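Local coordinates for DHHA1 domain protein (Clostridium perfringens, PDB 3KEW), which is probably an editing-type relative of alanyl-tRNA synthetase that holds a zinc ion and may hydrolyse mischarged tRNA(Ala), as related proteins do, at residues A[105-110]-A[144-149]; A[152-157]-A[185-190]; A[112-117]-A[128-133]; A[207-212]-A[225-230]; A[6-11]-A[38-43]. All blocks are in the same frame, centred on the assembly; numbering follows the deposited sequence.

Contact 1 of 5, residues A[105-110]-A[144-149]; sequences SGCFYD and KEANRL
The thiol of Cys107 reaches across from one helix and lies over the backbone of Ala146 on the other, where SG comes to 3.7 Å from Ala146 CA. The sulfur stands beside its own backbone N and anti to the carbonyl carbon (chi1 -73°), and this directs it at the facing helix. Around it three apolar groups close in: the CB of Ala146, the CG of Glu145 at 3.8 Å from SG, and the CD1 methyl of Leu149 at 4.1 Å from SG. Cys107 thus makes most of the apolar contact between these two helix segments, whose axes approach to 9.4 Å at an angle of 118°.

Toward the exposed side the contact becomes charged. Glu145 is bent at chi2 (81°), which folds its carboxylate along its own helix to Arg148, one turn on. The guanidinium grips it side-on with two nitrogens: NE of Arg148 to OE1 of Glu145 at 3.0 Å, and NH2 of Arg148 to OE2 of Glu145 at 2.9 Å, both donors standing above the carboxylate plane. Asp110 OD1 lies 4.4 Å from Glu145 OE2, and the arginine probably offsets this meeting of like charges.

Farther round, Ala146 also packs on Leu103 and Leu104 of helix 88-112, Asn147 ND2 bonds to Ile209 O of strand 209-217, and Ser105 and Phe108 rest on strand 126-131.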
# COMPACT_ATOMS: atom_id res chain seq x y z
N SER A 105 10.79 8.98 2.62
CA SER A 105 10.31 10.32 2.32
C SER A 105 10.28 11.17 3.59
O SER A 105 10.76 12.31 3.59
CB SER A 105 8.92 10.26 1.67
OG SER A 105 9.03 9.79 0.33
N GLY A 106 9.76 10.59 4.68
CA GLY A 106 9.64 11.25 5.98
C GLY A 106 10.98 11.52 6.63
O GLY A 106 11.15 12.54 7.30
N CYS A 107 11.93 10.60 6.44
CA CYS A 107 13.30 10.76 6.94
C CYS A 107 14.06 11.85 6.17
O CYS A 107 14.71 12.69 6.78
CB CYS A 107 14.08 9.44 6.88
SG CYS A 107 13.59 8.24 8.10
N PHE A 108 13.95 11.83 4.85
CA PHE A 108 14.55 12.89 4.03
C PHE A 108 14.08 14.30 4.40
O PHE A 108 14.89 15.22 4.46
CB PHE A 108 14.32 12.64 2.56
CG PHE A 108 15.34 11.75 1.94
CD1 PHE A 108 16.65 12.19 1.75
CD2 PHE A 108 15.00 10.47 1.53
CE1 PHE A 108 17.60 11.36 1.16
CE2 PHE A 108 15.95 9.63 0.94
CZ PHE A 108 17.25 10.09 0.76
N TYR A 109 12.78 14.45 4.68
CA TYR A 109 12.24 15.74 5.09
C TYR A 109 12.62 16.10 6.51
O TYR A 109 12.95 17.26 6.79
CB TYR A 109 10.70 15.77 4.94
CG TYR A 109 10.13 17.14 5.20
CD1 TYR A 109 10.12 18.11 4.20
CD2 TYR A 109 9.62 17.49 6.46
CE1 TYR A 109 9.61 19.40 4.43
CE2 TYR A 109 9.12 18.76 6.70
CZ TYR A 109 9.11 19.70 5.68
OH TYR A 109 8.60 20.96 5.92
N ASP A 110 12.54 15.13 7.42
CA ASP A 110 12.86 15.37 8.83
C ASP A 110 14.33 15.76 9.03
O ASP A 110 14.63 16.69 9.76
CB ASP A 110 12.51 14.16 9.68
CG ASP A 110 12.85 14.36 11.14
OD1 ASP A 110 13.78 13.68 11.63
OD2 ASP A 110 12.21 15.21 11.80
N LYS A 144 20.18 5.12 7.01
CA LYS A 144 20.52 4.77 8.39
C LYS A 144 19.38 5.12 9.34
O LYS A 144 18.98 4.30 10.18
CB LYS A 144 21.80 5.50 8.80
CG LYS A 144 22.55 4.87 9.96
CD LYS A 144 23.85 5.62 10.23
CE LYS A 144 24.68 4.96 11.33
NZ LYS A 144 25.90 5.75 11.64
N GLU A 145 18.86 6.34 9.20
CA GLU A 145 17.77 6.83 10.04
C GLU A 145 16.48 6.04 9.83
O GLU A 145 15.76 5.75 10.79
CB GLU A 145 17.57 8.33 9.81
CG GLU A 145 16.41 8.96 10.57
CD GLU A 145 16.72 9.29 12.03
OE1 GLU A 145 17.82 8.97 12.51
OE2 GLU A 145 15.86 9.90 12.69
N ALA A 146 16.20 5.68 8.58
CA ALA A 146 15.02 4.86 8.27
C ALA A 146 15.09 3.53 9.02
O ALA A 146 14.14 3.14 9.71
CB ALA A 146 14.90 4.64 6.77
N ASN A 147 16.24 2.86 8.92
CA ASN A 147 16.49 1.60 9.62
C ASN A 147 16.49 1.76 11.13
O ASN A 147 16.06 0.86 11.83
CB ASN A 147 17.79 0.99 9.14
CG ASN A 147 17.63 0.25 7.83
OD1 ASN A 147 16.91 -0.75 7.77
ND2 ASN A 147 18.28 0.74 6.79
N ARG A 148 16.96 2.91 11.61
CA ARG A 148 16.87 3.23 13.03
C ARG A 148 15.43 3.32 13.52
O ARG A 148 15.11 2.83 14.61
CB ARG A 148 17.62 4.53 13.34
CG ARG A 148 17.73 4.79 14.85
CD ARG A 148 18.30 6.15 15.16
NE ARG A 148 17.36 7.23 14.86
CZ ARG A 148 16.42 7.68 15.68
NH1 ARG A 148 16.24 7.13 16.87
NH2 ARG A 148 15.64 8.68 15.30
N LEU A 149 14.55 3.95 12.73
CA LEU A 149 13.14 4.06 13.10
C LEU A 149 12.37 2.75 12.93
O LEU A 149 11.36 2.54 13.61
CB LEU A 149 12.45 5.23 12.38
CG LEU A 149 12.91 6.65 12.75
CD1 LEU A 149 12.18 7.69 11.90
CD2 LEU A 149 12.75 6.94 14.25

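Contact 2 of 5, residues A[152-157]-A[185-190]; sequences ENLEVK and VEIVGL
An antiparallel strand pair forms one side of the small three-stranded sheet of strands 156-159, 184-187 and 191-194, with Val156 facing Ile187 in a non-hydrogen-bonded pair and Lys157 facing Glu186 in a hydrogen-bonded one. Lys157 N gives to Glu186 O at 2.9 Å, and Glu186 N returns a bond to Lys157 O at 2.8 Å. Beyond the strand end a further bond, Val188 N to Glu155 O at 2.8 Å, holds the two segments together as they pass into loops.

The face bearing Val156 and Ile187 is apolar. Val156 CG1 meets Val185 CG1 at 3.9 Å, and Leu154, at about a right angle to Ile187, sets its CD1 methyl 3.9 Å from Ile187 CG2. This face lies on helix 88-112, where Val156 and Ile187 touch Leu99 and Ile187 also touches His102, a zinc ligand. Val185 contacts Cys195, another ligand, so this face adjoins the zinc site.

On the face of Lys157 and Glu186 the two long side chains run side by side in the same direction. Lys157 is bent at chi3 (-80°), and its CE lies 3.7 Å from Val188 CG2. Its ammonium stays beyond salt-bridge range of the carboxylate, which also bonds to Tyr159 OH; a water spans the gap, accepting from Lys157 NZ at 3.1 Å and donating to Glu186 OE1 at 2.7 Å.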
# COMPACT_ATOMS: atom_id res chain seq x y z
N GLU A 152 13.18 1.29 16.15
CA GLU A 152 12.43 2.04 17.18
C GLU A 152 10.95 1.66 17.22
O GLU A 152 10.26 1.91 18.21
CB GLU A 152 12.58 3.55 16.98
CG GLU A 152 13.92 4.13 17.40
CD GLU A 152 14.16 4.07 18.90
OE1 GLU A 152 13.20 4.27 19.67
OE2 GLU A 152 15.32 3.83 19.31
N ASN A 153 10.46 1.06 16.13
CA ASN A 153 9.10 0.52 16.00
C ASN A 153 7.97 1.52 16.19
O ASN A 153 7.15 1.39 17.11
CB ASN A 153 8.90 -0.72 16.90
CG ASN A 153 7.73 -1.58 16.45
OD1 ASN A 153 7.07 -1.29 15.45
ND2 ASN A 153 7.48 -2.66 17.18
N LEU A 154 7.90 2.52 15.32
CA LEU A 154 6.85 3.53 15.43
C LEU A 154 5.52 2.97 14.96
O LEU A 154 5.48 2.11 14.07
CB LEU A 154 7.20 4.79 14.64
CG LEU A 154 8.59 5.41 14.80
CD1 LEU A 154 8.71 6.61 13.88
CD2 LEU A 154 8.87 5.80 16.25
N GLU A 155 4.44 3.42 15.59
CA GLU A 155 3.09 3.08 15.18
C GLU A 155 2.77 3.73 13.83
O GLU A 155 3.09 4.90 13.60
CB GLU A 155 2.09 3.55 16.24
CG GLU A 155 0.66 3.03 16.04
CD GLU A 155 -0.36 3.72 16.93
OE1 GLU A 155 -0.01 4.68 17.64
OE2 GLU A 155 -1.54 3.30 16.89
N VAL A 156 2.17 2.95 12.93
CA VAL A 156 1.67 3.46 11.66
C VAL A 156 0.14 3.35 11.65
O VAL A 156 -0.40 2.25 11.51
CB VAL A 156 2.29 2.73 10.44
CG1 VAL A 156 1.84 3.37 9.14
CG2 VAL A 156 3.83 2.72 10.52
N LYS A 157 -0.55 4.47 11.79
CA LYS A 157 -2.03 4.48 11.79
C LYS A 157 -2.62 4.75 10.40
O LYS A 157 -2.26 5.73 9.75
CB LYS A 157 -2.55 5.52 12.78
CG LYS A 157 -1.98 5.38 14.18
CD LYS A 157 -2.77 6.16 15.23
CE LYS A 157 -2.42 7.65 15.24
NZ LYS A 157 -2.97 8.35 16.44
N VAL A 185 -2.60 8.05 6.21
CA VAL A 185 -1.58 7.16 6.76
C VAL A 185 -0.57 7.98 7.54
O VAL A 185 0.08 8.88 6.97
CB VAL A 185 -0.87 6.33 5.68
CG1 VAL A 185 0.27 5.52 6.29
CG2 VAL A 185 -1.86 5.42 4.98
N GLU A 186 -0.44 7.68 8.83
CA GLU A 186 0.38 8.47 9.73
C GLU A 186 1.46 7.63 10.39
O GLU A 186 1.16 6.71 11.15
CB GLU A 186 -0.50 9.10 10.81
CG GLU A 186 0.25 9.91 11.87
CD GLU A 186 -0.67 10.39 12.99
OE1 GLU A 186 -1.89 10.17 12.91
OE2 GLU A 186 -0.15 11.00 13.96
N ILE A 187 2.73 7.94 10.09
CA ILE A 187 3.84 7.36 10.86
C ILE A 187 4.00 8.20 12.12
O ILE A 187 4.50 9.32 12.06
CB ILE A 187 5.15 7.30 10.04
CG1 ILE A 187 4.92 6.53 8.72
CG2 ILE A 187 6.28 6.67 10.89
CD1 ILE A 187 6.07 6.59 7.72
N VAL A 188 3.52 7.67 13.25
CA VAL A 188 3.38 8.45 14.49
C VAL A 188 4.70 9.07 14.94
O VAL A 188 5.66 8.36 15.26
CB VAL A 188 2.71 7.63 15.64
CG1 VAL A 188 2.68 8.43 16.94
CG2 VAL A 188 1.30 7.22 15.25
N GLY A 189 4.74 10.40 14.94
CA GLY A 189 5.92 11.16 15.33
C GLY A 189 6.77 11.64 14.17
O GLY A 189 7.62 12.52 14.34
N LEU A 190 6.53 11.08 12.98
CA LEU A 190 7.35 11.40 11.81
C LEU A 190 6.59 12.08 10.68
O LEU A 190 6.97 13.17 10.25
CB LEU A 190 8.06 10.14 11.29
CG LEU A 190 8.96 10.32 10.06
CD1 LEU A 190 10.27 11.02 10.41
CD2 LEU A 190 9.23 8.97 9.42
O HOH W 1 -3.76 10.76 14.72

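Contact 3 of 5, residues A[112-117]-A[128-133]; sequences FGANTC and VDIVGF
Thr116 and Ile130 face each other as a non-hydrogen-bonded pair in the beta hairpin of strands 116-121 and 126-131, at one border of a four-stranded antiparallel sheet. Backbone bonds flank the pair: Val131 N gives to Asn115 O at 2.8 Å and Cys117 N to Asp129 O at 3.0 Å. Where the strands part, a water continues the ladder, accepting from Asn115 N and donating to Val131 O.

Apolar contacts occupy both faces. Beside helix 88-112, Ile130 CG2 presses on Ala114 CB at 3.6 Å, while Thr116 CG2 meets Val128 CG2 at 3.8 Å, the two side chains set nearly at right angles. On the opposite face, Val131 CG2 touches Cys117 CB at 3.8 Å.

Polar side-chain groups look elsewhere: Thr116 OG1 hydrogen-bonds to Ser105 OG of the helix, and Asp129 forms a salt bridge to Arg222 on the neighbouring strand. These tie the hairpin to the helix packed on it and to the next strand of the sheet.

Cys117 carries its sulfur between the backbone N and the carbonyl carbon (chi1 59°), and this rotation lays SG over the partner strand, 3.8 Å from Val131 CG2 and 3.9 Å from Asp129 CB.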
# COMPACT_ATOMS: atom_id res chain seq x y z
N PHE A 112 16.77 16.59 6.41
CA PHE A 112 17.36 17.57 5.48
C PHE A 112 16.40 18.60 4.89
O PHE A 112 16.83 19.46 4.11
CB PHE A 112 18.08 16.85 4.34
CG PHE A 112 18.99 15.75 4.79
CD1 PHE A 112 20.15 16.03 5.52
CD2 PHE A 112 18.70 14.42 4.50
CE1 PHE A 112 20.99 15.01 5.95
CE2 PHE A 112 19.53 13.39 4.91
CZ PHE A 112 20.69 13.69 5.64
N GLY A 113 15.11 18.51 5.23
CA GLY A 113 14.08 19.37 4.62
C GLY A 113 13.83 19.07 3.16
O GLY A 113 13.27 19.90 2.44
N ALA A 114 14.23 17.88 2.72
CA ALA A 114 14.15 17.52 1.31
C ALA A 114 12.79 16.91 0.97
O ALA A 114 12.35 15.95 1.61
CB ALA A 114 15.27 16.56 0.96
N ASN A 115 12.14 17.46 -0.06
CA ASN A 115 10.78 17.09 -0.41
C ASN A 115 10.74 15.95 -1.43
O ASN A 115 11.68 15.79 -2.19
CB ASN A 115 10.02 18.31 -0.94
CG ASN A 115 9.73 19.32 0.14
OD1 ASN A 115 8.77 19.17 0.91
ND2 ASN A 115 10.55 20.36 0.22
N THR A 116 9.66 15.18 -1.41
CA THR A 116 9.38 14.11 -2.38
C THR A 116 8.47 14.69 -3.46
O THR A 116 7.58 15.51 -3.18
CB THR A 116 8.69 12.91 -1.68
OG1 THR A 116 9.57 12.42 -0.66
CG2 THR A 116 8.32 11.75 -2.66
N CYS A 117 8.72 14.29 -4.71
CA CYS A 117 7.93 14.75 -5.83
C CYS A 117 7.45 13.60 -6.73
O CYS A 117 6.79 13.82 -7.73
CB CYS A 117 8.70 15.80 -6.65
SG CYS A 117 10.28 15.22 -7.33
N VAL A 128 11.70 6.30 -5.32
CA VAL A 128 11.19 7.53 -4.72
C VAL A 128 12.05 8.68 -5.30
O VAL A 128 13.27 8.54 -5.45
CB VAL A 128 11.20 7.46 -3.15
CG1 VAL A 128 12.63 7.36 -2.54
CG2 VAL A 128 10.44 8.64 -2.54
N ASP A 129 11.41 9.79 -5.68
CA ASP A 129 12.10 10.97 -6.24
C ASP A 129 12.17 12.06 -5.19
O ASP A 129 11.15 12.47 -4.66
CB ASP A 129 11.35 11.52 -7.46
CG ASP A 129 11.39 10.59 -8.67
OD1 ASP A 129 11.98 9.49 -8.60
OD2 ASP A 129 10.80 10.96 -9.70
N ILE A 130 13.38 12.53 -4.90
CA ILE A 130 13.58 13.61 -3.93
C ILE A 130 14.02 14.85 -4.70
O ILE A 130 14.86 14.77 -5.58
CB ILE A 130 14.65 13.22 -2.87
CG1 ILE A 130 14.37 11.83 -2.27
CG2 ILE A 130 14.75 14.28 -1.78
CD1 ILE A 130 13.08 11.72 -1.45
N VAL A 131 13.44 16.00 -4.36
CA VAL A 131 13.74 17.24 -5.06
C VAL A 131 15.16 17.72 -4.76
O VAL A 131 15.55 17.86 -3.60
CB VAL A 131 12.73 18.37 -4.72
CG1 VAL A 131 12.94 19.55 -5.65
CG2 VAL A 131 11.29 17.88 -4.83
N GLY A 132 15.93 17.94 -5.83
CA GLY A 132 17.29 18.47 -5.71
C GLY A 132 18.36 17.41 -5.85
O GLY A 132 18.06 16.21 -5.92
N PHE A 133 19.61 17.86 -5.91
CA PHE A 133 20.77 16.98 -5.90
C PHE A 133 21.02 16.52 -4.47
O PHE A 133 20.90 17.31 -3.52
CB PHE A 133 22.00 17.70 -6.46
CG PHE A 133 23.31 16.98 -6.22
CD1 PHE A 133 23.69 15.90 -7.02
CD2 PHE A 133 24.17 17.38 -5.19
CE1 PHE A 133 24.90 15.22 -6.80
CE2 PHE A 133 25.38 16.72 -4.96
CZ PHE A 133 25.74 15.63 -5.77
O HOH W 2 13.67 19.39 -1.68

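Contact 4 of 5, residues A[207-212]-A[225-230]; sequences QVIKIR and YVAGNR
Ile209 CD1 reaches toward both Tyr225 and Ala227, lying 4.1 Å from Tyr225 CD2 and 4.2 Å from Ala227 CB. Its CG1 stands anti to the backbone N (chi1 -173°), which carries the branch toward the partner strand. Tyr225 CB also borders Ile211 CG1, so one face of the 209-217/220-227 hairpin is lined by apolar groups. Helices 88-112 and 136-152 cover this face: Leu104 touches Ile209 and Tyr225, Ala146 packs on Ile209, and the phenol of Tyr225 bonds to Gln97 O.

Outside this layer runs the antiparallel backbone ladder. Lys210 and Val226 form a hydrogen-bonded pair, with Lys210 N to Val226 O at 2.8 Å and Val226 N to Lys210 O at 2.9 Å; Gly228 N to Val208 O at 2.9 Å extends it past the strand end. On the other face Val226 CG2 rests against Lys210 CB at 3.9 Å.

At the polar edge, where the two segments diverge, Gln207 NE2 gives an almost straight bond to Asn229 OD1 at 3.0 Å (176° at the hydrogen). The acceptor lies in the amide plane of Gln207, yet the donor stands above the carbonyl plane of Asn229, the two amides being turned 63° apart. Backbone bonding thus sets the register and runs past the strands, and a side-chain amide bond links the segments beyond it.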
# COMPACT_ATOMS: atom_id res chain seq x y z
N GLN A 207 11.13 -4.81 8.55
CA GLN A 207 12.35 -5.64 8.78
C GLN A 207 13.63 -4.83 8.60
O GLN A 207 14.37 -4.59 9.56
CB GLN A 207 12.40 -6.91 7.90
CG GLN A 207 11.17 -7.84 7.94
CD GLN A 207 11.19 -8.89 6.81
OE1 GLN A 207 12.25 -9.39 6.43
NE2 GLN A 207 10.02 -9.20 6.28
N VAL A 208 13.87 -4.42 7.35
CA VAL A 208 15.06 -3.70 6.94
C VAL A 208 14.76 -2.94 5.63
O VAL A 208 13.91 -3.36 4.84
CB VAL A 208 16.28 -4.68 6.80
CG1 VAL A 208 16.08 -5.67 5.66
CG2 VAL A 208 17.61 -3.94 6.69
N ILE A 209 15.43 -1.81 5.43
CA ILE A 209 15.33 -1.06 4.19
C ILE A 209 16.73 -0.74 3.63
O ILE A 209 17.63 -0.27 4.34
CB ILE A 209 14.43 0.21 4.36
CG1 ILE A 209 14.18 0.92 3.04
CG2 ILE A 209 15.02 1.18 5.37
CD1 ILE A 209 12.85 1.63 3.02
N LYS A 210 16.92 -1.03 2.35
CA LYS A 210 18.18 -0.78 1.68
C LYS A 210 17.99 0.08 0.45
O LYS A 210 17.16 -0.22 -0.41
CB LYS A 210 18.84 -2.11 1.29
CG LYS A 210 19.45 -2.87 2.46
CD LYS A 210 20.09 -4.17 1.98
CE LYS A 210 20.77 -4.90 3.12
NZ LYS A 210 19.81 -5.67 3.94
N ILE A 211 18.78 1.15 0.36
CA ILE A 211 18.89 1.93 -0.87
C ILE A 211 19.92 1.26 -1.78
O ILE A 211 21.07 1.04 -1.40
CB ILE A 211 19.22 3.41 -0.57
CG1 ILE A 211 17.99 4.08 0.06
CG2 ILE A 211 19.70 4.15 -1.84
CD1 ILE A 211 18.21 5.51 0.56
N ARG A 212 19.48 0.95 -3.00
CA ARG A 212 20.25 0.19 -3.98
C ARG A 212 21.22 1.06 -4.77
O ARG A 212 22.42 0.76 -4.86
CB ARG A 212 19.28 -0.47 -4.97
CG ARG A 212 18.71 -1.80 -4.52
CD ARG A 212 19.62 -2.93 -4.95
NE ARG A 212 19.04 -4.23 -4.68
CZ ARG A 212 18.31 -4.93 -5.56
NH1 ARG A 212 18.06 -4.44 -6.76
NH2 ARG A 212 17.84 -6.11 -5.21
N TYR A 225 15.05 1.58 -4.07
CA TYR A 225 15.11 0.95 -2.74
C TYR A 225 14.41 -0.42 -2.69
O TYR A 225 13.58 -0.74 -3.54
CB TYR A 225 14.54 1.88 -1.65
CG TYR A 225 13.04 2.00 -1.70
CD1 TYR A 225 12.43 3.00 -2.47
CD2 TYR A 225 12.21 1.09 -1.02
CE1 TYR A 225 11.05 3.10 -2.54
CE2 TYR A 225 10.83 1.18 -1.09
CZ TYR A 225 10.26 2.19 -1.85
OH TYR A 225 8.91 2.28 -1.94
N VAL A 226 14.75 -1.18 -1.66
CA VAL A 226 14.09 -2.44 -1.31
C VAL A 226 13.81 -2.48 0.18
O VAL A 226 14.64 -2.06 0.99
CB VAL A 226 14.92 -3.70 -1.73
CG1 VAL A 226 14.73 -4.01 -3.21
CG2 VAL A 226 16.40 -3.51 -1.42
N ALA A 227 12.63 -2.97 0.56
CA ALA A 227 12.29 -3.17 1.96
C ALA A 227 11.87 -4.62 2.17
O ALA A 227 11.46 -5.30 1.23
CB ALA A 227 11.18 -2.21 2.40
N GLY A 228 12.00 -5.09 3.41
CA GLY A 228 11.53 -6.42 3.80
C GLY A 228 12.29 -7.57 3.17
O GLY A 228 13.52 -7.58 3.17
N ASN A 229 11.54 -8.51 2.61
CA ASN A 229 12.09 -9.75 2.03
C ASN A 229 12.86 -9.52 0.73
O ASN A 229 13.70 -10.33 0.36
CB ASN A 229 10.97 -10.77 1.80
CG ASN A 229 9.86 -10.67 2.84
OD1 ASN A 229 9.99 -11.16 3.97
ND2 ASN A 229 8.76 -10.03 2.47
N ARG A 230 12.56 -8.41 0.05
CA ARG A 230 13.31 -7.98 -1.13
C ARG A 230 14.74 -7.55 -0.79
O ARG A 230 15.64 -7.67 -1.63
CB ARG A 230 12.59 -6.80 -1.79
CG ARG A 230 11.32 -7.13 -2.54
CD ARG A 230 10.97 -5.98 -3.46
NE ARG A 230 9.61 -6.08 -3.98
CZ ARG A 230 9.12 -5.32 -4.96
NH1 ARG A 230 9.88 -4.40 -5.54
NH2 ARG A 230 7.86 -5.48 -5.37

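Contact 5 of 5, residues A[6-11]-A[38-43]; sequences LYYEDQ and AFFPGG
Tyr7 carries this meeting of two loops, and its CB begins it 4.0 Å from Ala38 O. The ring is set between the backbone N and the carbonyl carbon (chi1 51°), a rotation that swings it onto the segment 38-43. Along one side CD1 and CE1 run past the Phe39 carbonyl, with CE1 3.1 Å from Phe39 O. On the other, CD2 lies 3.6 Å from Phe40 CD2, which stands over the ring face near its rim. Farther out, CZ comes to 3.5 Å from Pro41 CD, and the tip, OH, lies 3.3 Å from that same Pro41 CD.

The two rings make a T-shaped pair: the edge of Phe40 points at the face of Tyr7, with centroids 5.3 Å apart and planes at 72°. Phe40 CA adds a CH-pi contact over the same ring, 4.1 Å from its centroid. Tyr8 OH, bonded to Cys196 O, meets the edge of Phe40, and Leu6 CB packs on Ala38.

The contact joins the loops after strands 4-5 and 36-37, and Arg91 of helix 88-112 touches Tyr7. Aromatic and van der Waals packing joins the segments, next to backbone bonding of Leu6 with Thr37, so ring orientation probably depends on close fit.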
# COMPACT_ATOMS: atom_id res chain seq x y z
N LEU A 6 -12.70 -5.18 3.72
CA LEU A 6 -11.99 -5.62 4.92
C LEU A 6 -10.55 -5.11 5.04
O LEU A 6 -10.08 -4.84 6.15
CB LEU A 6 -12.03 -7.15 5.04
CG LEU A 6 -13.40 -7.78 5.37
CD1 LEU A 6 -13.38 -9.28 5.18
CD2 LEU A 6 -13.83 -7.42 6.80
N TYR A 7 -9.89 -4.95 3.89
CA TYR A 7 -8.52 -4.44 3.80
C TYR A 7 -8.30 -3.07 4.45
O TYR A 7 -7.19 -2.76 4.87
CB TYR A 7 -8.00 -4.47 2.35
CG TYR A 7 -8.89 -3.82 1.30
CD1 TYR A 7 -9.71 -4.60 0.48
CD2 TYR A 7 -8.87 -2.44 1.09
CE1 TYR A 7 -10.51 -4.02 -0.49
CE2 TYR A 7 -9.67 -1.85 0.14
CZ TYR A 7 -10.49 -2.64 -0.65
OH TYR A 7 -11.26 -2.05 -1.61
N TYR A 8 -9.36 -2.26 4.51
CA TYR A 8 -9.32 -0.97 5.21
C TYR A 8 -9.79 -1.05 6.66
O TYR A 8 -9.75 -0.05 7.38
CB TYR A 8 -10.14 0.08 4.46
CG TYR A 8 -9.51 0.67 3.21
CD1 TYR A 8 -10.31 1.06 2.13
CD2 TYR A 8 -8.12 0.84 3.10
CE1 TYR A 8 -9.75 1.62 0.98
CE2 TYR A 8 -7.54 1.40 1.94
CZ TYR A 8 -8.37 1.78 0.88
OH TYR A 8 -7.82 2.32 -0.26
N GLU A 9 -10.26 -2.22 7.09
CA GLU A 9 -10.71 -2.42 8.48
C GLU A 9 -9.63 -3.10 9.31
O GLU A 9 -9.30 -2.66 10.41
CB GLU A 9 -12.02 -3.23 8.52
CG GLU A 9 -13.23 -2.54 7.86
CD GLU A 9 -13.46 -1.12 8.34
OE1 GLU A 9 -13.48 -0.89 9.57
OE2 GLU A 9 -13.61 -0.22 7.49
N ASP A 10 -9.08 -4.19 8.76
CA ASP A 10 -7.95 -4.91 9.32
C ASP A 10 -7.09 -5.42 8.17
O ASP A 10 -7.44 -6.38 7.49
CB ASP A 10 -8.43 -6.07 10.20
CG ASP A 10 -7.29 -6.81 10.90
OD1 ASP A 10 -7.62 -7.71 11.70
OD2 ASP A 10 -6.09 -6.51 10.69
N GLN A 11 -5.95 -4.77 7.98
CA GLN A 11 -5.07 -5.07 6.85
C GLN A 11 -4.30 -6.39 6.99
O GLN A 11 -3.64 -6.81 6.06
CB GLN A 11 -4.10 -3.91 6.59
CG GLN A 11 -3.25 -3.49 7.77
CD GLN A 11 -3.89 -2.37 8.57
OE1 GLN A 11 -4.89 -2.58 9.26
NE2 GLN A 11 -3.30 -1.19 8.50
N ALA A 38 -11.38 -8.97 1.44
CA ALA A 38 -10.07 -8.53 1.89
C ALA A 38 -9.10 -8.42 0.70
O ALA A 38 -7.92 -8.16 0.89
CB ALA A 38 -9.51 -9.49 2.96
N PHE A 39 -9.61 -8.63 -0.52
CA PHE A 39 -8.80 -8.46 -1.73
C PHE A 39 -8.71 -6.98 -2.08
O PHE A 39 -9.73 -6.35 -2.42
CB PHE A 39 -9.36 -9.27 -2.91
CG PHE A 39 -9.23 -10.78 -2.76
CD1 PHE A 39 -8.14 -11.45 -3.31
CD2 PHE A 39 -10.20 -11.52 -2.09
CE1 PHE A 39 -7.99 -12.84 -3.16
CE2 PHE A 39 -10.07 -12.91 -1.95
CZ PHE A 39 -8.96 -13.57 -2.48
N PHE A 40 -7.50 -6.42 -1.97
CA PHE A 40 -7.22 -5.03 -2.37
C PHE A 40 -7.26 -5.00 -3.90
O PHE A 40 -6.64 -5.86 -4.54
CB PHE A 40 -5.83 -4.63 -1.85
CG PHE A 40 -5.51 -3.15 -1.97
CD1 PHE A 40 -4.28 -2.74 -2.49
CD2 PHE A 40 -6.40 -2.18 -1.52
CE1 PHE A 40 -3.95 -1.38 -2.58
CE2 PHE A 40 -6.09 -0.82 -1.61
CZ PHE A 40 -4.86 -0.42 -2.13
N PRO A 41 -8.03 -4.06 -4.48
CA PRO A 41 -8.05 -3.86 -5.94
C PRO A 41 -6.85 -3.08 -6.51
O PRO A 41 -6.61 -3.11 -7.73
CB PRO A 41 -9.35 -3.07 -6.17
CG PRO A 41 -9.56 -2.31 -4.89
CD PRO A 41 -8.98 -3.16 -3.79
N GLY A 42 -6.11 -2.40 -5.63
CA GLY A 42 -5.07 -1.46 -6.04
C GLY A 42 -5.42 -0.06 -5.58
O GLY A 42 -6.60 0.23 -5.36
N GLY A 43 -4.42 0.81 -5.45
CA GLY A 43 -4.64 2.19 -4.99
C GLY A 43 -3.39 2.87 -4.46
O GLY A 43 -2.54 2.23 -3.84

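Helix 88-112, which supplies His98 and His102 to the zinc ion, Cys195 being the third protein ligand, runs through the arrangement. Contact 1 sets helix 136-152 against it and touches contacts 2, 3 and 4: Leu149 meets Leu154 and Leu190, Phe108 O lies 3.2 Å from Ala114 N, and Ala146 CB 3.7 Å from Ile209 CG2. Contacts 3 and 4 share one sheet through strands 126-131 and 220-227, their centres 19 Å apart. Contact 2 comes nearest the metal, the Val185 side chain about 6 Å from zinc; those of Thr116, Tyr225 and Phe40 lie about 9 Å from it. Contact 5 touches none of the others, its nearest atoms about 5 Å from contact 2.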